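PDB 1F1C: photosystem II extrinsic protein V from Arthrospira maxima, which binds one covalent heme c and serves as an extrinsic lumenal subunit of photosystem II that probably stabilizes the oxygen-evolving complex. Local coordinates for residues S20-E23 against I24-Q28; L118-P121 against K122-E126. One frame throughout, in Å; residues are numbered along the deposited sequence.

Interaction 1 comes first along the chain, following strand 16-18, where residues 20-28 start helix 21-34, which runs on towards the heme-binding C35. Interaction 2, residues 118-126, ends helix 107-124 near the C terminus. Each contact is local, between a segment and its direct continuation, so neither closes a long loop; they lie in series, neither nested nor crossing. They meet in space all the same: their centres are about 14 Å apart, and I24 CG2 packs 3.4 Å from L119 CD2. Through that contact the start of helix 21-34 is joined to the late turns of helix 107-124, the pairing of N- and C-terminal helices familiar from the cytochrome c fold.

Interaction 1: residues S20-E23 against I24-Q28; sequences SLKE and IKKGQ
K22 and K26 run side by side in the same direction on the outer surface of the helix; K22 bends at its last two torsions, which brings its NZ to 3.0 Å from K26 NZ. With two like charges this close, one ammonium may be easier to deprotonate than usual. Beneath them the backbone is tied by i to i+4 bonds from K25 N to L21 O, from K26 N to K22 O and from G27 N to E23 O, the last at 2.8 Å. The bond before them, I24 N to S20 O, is weak at 3.4 Å. The start of the helix is set by a capping box. S20, the N-cap, accepts E23 N on its OG at 3.0 Å, and E23 answers by reaching back with an extended chain, OE1 taking S20 N at 2.8 Å through its anti lone pair. E23 CG stands beside the backbone N (chi1 -63°), the side facing the cap. Further out, the E23 side chain touches Y111 and N112 of helix 107-124, while I24, buried, touches R6 besides that helix.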
ATOM      1  N   SER A  20      12.283  -2.245 -29.011  1.00 30.12           N
ATOM      2  CA  SER A  20      13.438  -3.073 -29.302  1.00 32.45           C
ATOM      3  C   SER A  20      13.472  -4.149 -28.230  1.00 31.47           C
ATOM      4  O   SER A  20      12.955  -3.957 -27.128  1.00 32.97           O
ATOM      5  CB  SER A  20      14.727  -2.256 -29.222  1.00 32.00           C
ATOM      6  OG  SER A  20      15.084  -2.034 -27.864  1.00 40.64           O
ATOM      7  N   LEU A  21      14.079  -5.278 -28.556  1.00 33.32           N
ATOM      8  CA  LEU A  21      14.195  -6.366 -27.609  1.00 35.35           C
ATOM      9  C   LEU A  21      15.020  -5.885 -26.424  1.00 35.73           C
ATOM     10  O   LEU A  21      14.733  -6.232 -25.282  1.00 38.50           O
ATOM     11  CB  LEU A  21      14.864  -7.576 -28.274  1.00 40.55           C
ATOM     12  CG  LEU A  21      15.135  -8.777 -27.358  1.00 48.70           C
ATOM     13  CD1 LEU A  21      13.850  -9.164 -26.632  1.00 47.34           C
ATOM     14  CD2 LEU A  21      15.668  -9.938 -28.173  1.00 49.32           C
ATOM     15  N   LYS A  22      16.031  -5.065 -26.695  1.00 36.05           N
ATOM     16  CA  LYS A  22      16.886  -4.548 -25.632  1.00 37.43           C
ATOM     17  C   LYS A  22      16.078  -3.828 -24.554  1.00 35.50           C
ATOM     18  O   LYS A  22      16.300  -4.035 -23.361  1.00 39.74           O
ATOM     19  CB  LYS A  22      17.936  -3.593 -26.209  1.00 43.56           C
ATOM     20  CG  LYS A  22      18.997  -3.171 -25.201  1.00 49.36           C
ATOM     21  CD  LYS A  22      20.070  -2.281 -25.831  1.00 57.95           C
ATOM     22  CE  LYS A  22      19.582  -0.852 -26.049  1.00 66.01           C
ATOM     23  NZ  LYS A  22      19.292  -0.142 -24.766  1.00 68.19           N
ATOM     24  N   GLU A  23      15.138  -2.988 -24.977  1.00 32.21           N
ATOM     25  CA  GLU A  23      14.308  -2.236 -24.043  1.00 26.56           C
ATOM     26  C   GLU A  23      13.487  -3.171 -23.170  1.00 30.33           C
ATOM     27  O   GLU A  23      13.318  -2.934 -21.971  1.00 30.06           O
ATOM     28  CB  GLU A  23      13.386  -1.288 -24.806  1.00 33.43           C
ATOM     29  CG  GLU A  23      14.133  -0.219 -25.593  1.00 39.07           C
ATOM     30  CD  GLU A  23      13.214   0.606 -26.471  1.00 42.90           C
ATOM     31  OE1 GLU A  23      12.531   0.015 -27.336  1.00 44.04           O
ATOM     32  OE2 GLU A  23      13.174   1.842 -26.293  1.00 43.97           O
ATOM     33  N   ILE A  24      12.976  -4.237 -23.774  1.00 28.22           N
ATOM     34  CA  ILE A  24      12.183  -5.210 -23.044  1.00 26.76           C
ATOM     35  C   ILE A  24      13.036  -5.933 -22.003  1.00 31.30           C
ATOM     36  O   ILE A  24      12.551  -6.247 -20.913  1.00 33.00           O
ATOM     37  CB  ILE A  24      11.544  -6.228 -24.009  1.00 33.68           C
ATOM     38  CG1 ILE A  24      10.581  -5.503 -24.953  1.00 31.37           C
ATOM     39  CG2 ILE A  24      10.799  -7.289 -23.233  1.00 24.93           C
ATOM     40  CD1 ILE A  24      10.037  -6.382 -26.053  1.00 34.79           C
ATOM     41  N   LYS A  25      14.298  -6.202 -22.333  1.00 33.57           N
ATOM     42  CA  LYS A  25      15.204  -6.869 -21.398  1.00 34.16           C
ATOM     43  C   LYS A  25      15.345  -5.973 -20.182  1.00 31.65           C
ATOM     44  O   LYS A  25      15.395  -6.449 -19.050  1.00 35.41           O
ATOM     45  CB  LYS A  25      16.592  -7.068 -22.019  1.00 43.82           C
ATOM     46  CG  LYS A  25      16.721  -8.226 -23.006  1.00 52.65           C
ATOM     47  CD  LYS A  25      16.621  -9.572 -22.304  1.00 59.17           C
ATOM     48  CE  LYS A  25      16.878 -10.726 -23.270  1.00 62.60           C
ATOM     49  NZ  LYS A  25      16.721 -12.059 -22.615  1.00 60.15           N
ATOM     50  N   LYS A  26      15.420  -4.666 -20.427  1.00 32.60           N
ATOM     51  CA  LYS A  26      15.558  -3.688 -19.352  1.00 32.62           C
ATOM     52  C   LYS A  26      14.261  -3.540 -18.569  1.00 26.88           C
ATOM     53  O   LYS A  26      14.284  -3.322 -17.360  1.00 28.29           O
ATOM     54  CB  LYS A  26      15.962  -2.325 -19.911  1.00 35.34           C
ATOM     55  CG  LYS A  26      17.385  -2.259 -20.441  1.00 42.88           C
ATOM     56  CD  LYS A  26      17.711  -0.848 -20.912  1.00 47.69           C
ATOM     57  CE  LYS A  26      19.133  -0.749 -21.424  1.00 55.89           C
ATOM     58  NZ  LYS A  26      19.478   0.629 -21.889  1.00 64.82           N
ATOM     59  N   GLY A  27      13.131  -3.655 -19.259  1.00 27.38           N
ATOM     60  CA  GLY A  27      11.852  -3.541 -18.581  1.00 33.76           C
ATOM     61  C   GLY A  27      11.713  -4.680 -17.585  1.00 38.52           C
ATOM     62  O   GLY A  27      11.249  -4.492 -16.459  1.00 43.47           O
ATOM     63  N   GLN A  28      12.124  -5.870 -18.008  1.00 37.01           N
ATOM     64  CA  GLN A  28      12.066  -7.054 -17.163  1.00 38.52           C
ATOM     65  C   GLN A  28      12.843  -6.804 -15.877  1.00 35.77           C
ATOM     66  O   GLN A  28      12.343  -7.055 -14.783  1.00 28.89           O
ATOM     67  CB  GLN A  28      12.658  -8.258 -17.904  1.00 39.09           C
ATOM     68  CG  GLN A  28      12.527  -9.575 -17.149  1.00 45.81           C
ATOM     69  CD  GLN A  28      13.128 -10.745 -17.903  1.00 44.84           C
ATOM     70  OE1 GLN A  28      14.274 -10.684 -18.342  1.00 48.78           O
ATOM     71  NE2 GLN A  28      12.359 -11.816 -18.055  1.00 46.71           N
TER

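Interaction 2: residues L118-P121 against K122-E126; sequences LLQP and KVRGE
Q120 and R124 both set CG beside the backbone N (chi1 -59° in Q120), and the bend at chi2 of Q120 (-43°) turns the amide so that its OE1 limb faces R124, while the side chain as a whole stands out from the helix; the R124 chain runs extended from CG to NE. The two side chains lie next to each other, pointing the same way, in the final turns of helix 107-124, the C-terminal helix of the cytochrome c fold. Q120 OE1 sits over the centre of one face of the guanidinium, 3.0 Å from R124 CZ, with the amide and guanidinium planes 76° apart. None of the guanidinium nitrogens is aimed at OE1, so there is no hydrogen bond between the groups, and any attraction is probably electrostatic, between the carbonyl oxygen and the cation.

P121 has no N-H, and the helix kinks where its bond to the preceding turn is missing. Around this point the backbone pattern loosens: K122 N reaches L119 O in a weak, bent bond of 2.8 Å, and Q120 O accepts from both V123 N, at 3.0 Å, and R124 N. V123 also presses CG2 to 3.3 Å from Q120 O and packs the same methyl 4.2 Å from L119 CG. G125 leaves the helix with positive phi, a backbone shape glycine adopts readily, and gives P121 O a weak bond through its N at 2.9 Å. W128 packs against the side chains of Q120 and P121, and F8 of strand 7-9 touches L118, L119 and K122. At the far end of the Q120 amide, NE2 is hydrogen-bonded to Y116 O.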
ATOM      1  N   LEU A 118       3.203  -5.870 -21.138  1.00 29.56           N
ATOM      2  CA  LEU A 118       2.337  -6.162 -22.285  1.00 30.47           C
ATOM      3  C   LEU A 118       2.849  -7.313 -23.147  1.00 33.26           C
ATOM      4  O   LEU A 118       2.087  -7.927 -23.900  1.00 31.32           O
ATOM      5  CB  LEU A 118       2.171  -4.915 -23.170  1.00 28.34           C
ATOM      6  CG  LEU A 118       1.602  -3.629 -22.553  1.00 29.65           C
ATOM      7  CD1 LEU A 118       1.674  -2.518 -23.594  1.00 24.97           C
ATOM      8  CD2 LEU A 118       0.172  -3.838 -22.086  1.00 23.81           C
ATOM      9  N   LEU A 119       4.139  -7.604 -23.046  1.00 30.42           N
ATOM     10  CA  LEU A 119       4.723  -8.679 -23.828  1.00 26.00           C
ATOM     11  C   LEU A 119       4.404 -10.066 -23.275  1.00 27.25           C
ATOM     12  O   LEU A 119       4.049 -10.960 -24.029  1.00 21.83           O
ATOM     13  CB  LEU A 119       6.240  -8.519 -23.893  1.00 26.63           C
ATOM     14  CG  LEU A 119       6.992  -9.630 -24.640  1.00 25.22           C
ATOM     15  CD1 LEU A 119       6.646  -9.604 -26.119  1.00 18.88           C
ATOM     16  CD2 LEU A 119       8.490  -9.432 -24.444  1.00 30.23           C
ATOM     17  N   GLN A 120       4.513 -10.229 -21.959  1.00 24.34           N
ATOM     18  CA  GLN A 120       4.302 -11.518 -21.322  1.00 24.63           C
ATOM     19  C   GLN A 120       3.143 -12.379 -21.811  1.00 28.28           C
ATOM     20  O   GLN A 120       3.351 -13.535 -22.169  1.00 28.92           O
ATOM     21  CB  GLN A 120       4.260 -11.327 -19.813  1.00 19.65           C
ATOM     22  CG  GLN A 120       5.548 -10.708 -19.318  1.00 27.76           C
ATOM     23  CD  GLN A 120       6.773 -11.331 -19.979  1.00 30.63           C
ATOM     24  OE1 GLN A 120       7.106 -12.483 -19.729  1.00 24.94           O
ATOM     25  NE2 GLN A 120       7.432 -10.571 -20.839  1.00 30.14           N
ATOM     26  N   PRO A 121       1.911 -11.843 -21.850  1.00 29.67           N
ATOM     27  CA  PRO A 121       0.842 -12.729 -22.339  1.00 25.85           C
ATOM     28  C   PRO A 121       1.041 -13.166 -23.803  1.00 24.78           C
ATOM     29  O   PRO A 121       0.607 -14.238 -24.215  1.00 24.69           O
ATOM     30  CB  PRO A 121      -0.421 -11.897 -22.127  1.00 24.85           C
ATOM     31  CG  PRO A 121       0.082 -10.462 -22.208  1.00 26.46           C
ATOM     32  CD  PRO A 121       1.391 -10.516 -21.468  1.00 27.77           C
ATOM     33  N   LYS A 122       1.712 -12.339 -24.594  1.00 28.84           N
ATOM     34  CA  LYS A 122       1.956 -12.689 -25.995  1.00 32.47           C
ATOM     35  C   LYS A 122       2.908 -13.879 -26.096  1.00 30.98           C
ATOM     36  O   LYS A 122       2.906 -14.599 -27.093  1.00 25.99           O
ATOM     37  CB  LYS A 122       2.571 -11.502 -26.758  1.00 34.27           C
ATOM     38  CG  LYS A 122       1.685 -10.258 -26.864  1.00 36.30           C
ATOM     39  CD  LYS A 122       2.410  -9.133 -27.600  1.00 46.22           C
ATOM     40  CE  LYS A 122       1.486  -7.956 -27.883  1.00 46.87           C
ATOM     41  NZ  LYS A 122       0.301  -8.387 -28.684  1.00 57.80           N
ATOM     42  N   VAL A 123       3.720 -14.083 -25.061  1.00 31.98           N
ATOM     43  CA  VAL A 123       4.683 -15.184 -25.063  1.00 36.31           C
ATOM     44  C   VAL A 123       4.403 -16.269 -24.016  1.00 34.70           C
ATOM     45  O   VAL A 123       4.779 -17.424 -24.196  1.00 39.42           O
ATOM     46  CB  VAL A 123       6.147 -14.651 -24.893  1.00 37.28           C
ATOM     47  CG1 VAL A 123       6.625 -14.006 -26.187  1.00 32.09           C
ATOM     48  CG2 VAL A 123       6.208 -13.623 -23.781  1.00 34.97           C
ATOM     49  N   ARG A 124       3.727 -15.921 -22.932  1.00 32.06           N
ATOM     50  CA  ARG A 124       3.441 -16.927 -21.912  1.00 33.71           C
ATOM     51  C   ARG A 124       1.986 -17.331 -21.891  1.00 32.62           C
ATOM     52  O   ARG A 124       1.575 -18.150 -21.058  1.00 31.42           O
ATOM     53  CB  ARG A 124       3.818 -16.414 -20.527  1.00 34.70           C
ATOM     54  CG  ARG A 124       5.292 -16.395 -20.282  1.00 49.04           C
ATOM     55  CD  ARG A 124       5.593 -15.740 -18.966  1.00 58.53           C
ATOM     56  NE  ARG A 124       7.023 -15.579 -18.782  1.00 67.78           N
ATOM     57  CZ  ARG A 124       7.581 -14.781 -17.874  1.00 72.92           C
ATOM     58  NH1 ARG A 124       6.821 -14.058 -17.053  1.00 70.15           N
ATOM     59  NH2 ARG A 124       8.912 -14.703 -17.791  1.00 77.49           N
ATOM     60  N   GLY A 125       1.208 -16.741 -22.793  1.00 31.26           N
ATOM     61  CA  GLY A 125      -0.210 -17.040 -22.852  1.00 32.46           C
ATOM     62  C   GLY A 125      -0.907 -16.812 -21.520  1.00 27.04           C
ATOM     63  O   GLY A 125      -0.761 -15.765 -20.903  1.00 28.68           O
ATOM     64  N   GLU A 126      -1.657 -17.809 -21.072  1.00 29.00           N
ATOM     65  CA  GLU A 126      -2.391 -17.711 -19.826  1.00 34.22           C
ATOM     66  C   GLU A 126      -1.559 -18.030 -18.591  1.00 32.61           C
ATOM     67  O   GLU A 126      -2.069 -18.018 -17.477  1.00 31.61           O
ATOM     68  CB  GLU A 126      -3.611 -18.618 -19.876  1.00 41.54           C
ATOM     69  CG  GLU A 126      -4.678 -18.154 -20.841  1.00 49.16           C
ATOM     70  CD  GLU A 126      -5.622 -19.275 -21.211  1.00 54.77           C
ATOM     71  OE1 GLU A 126      -6.110 -19.966 -20.290  1.00 49.81           O
ATOM     72  OE2 GLU A 126      -5.870 -19.463 -22.423  1.00 61.94           O
TER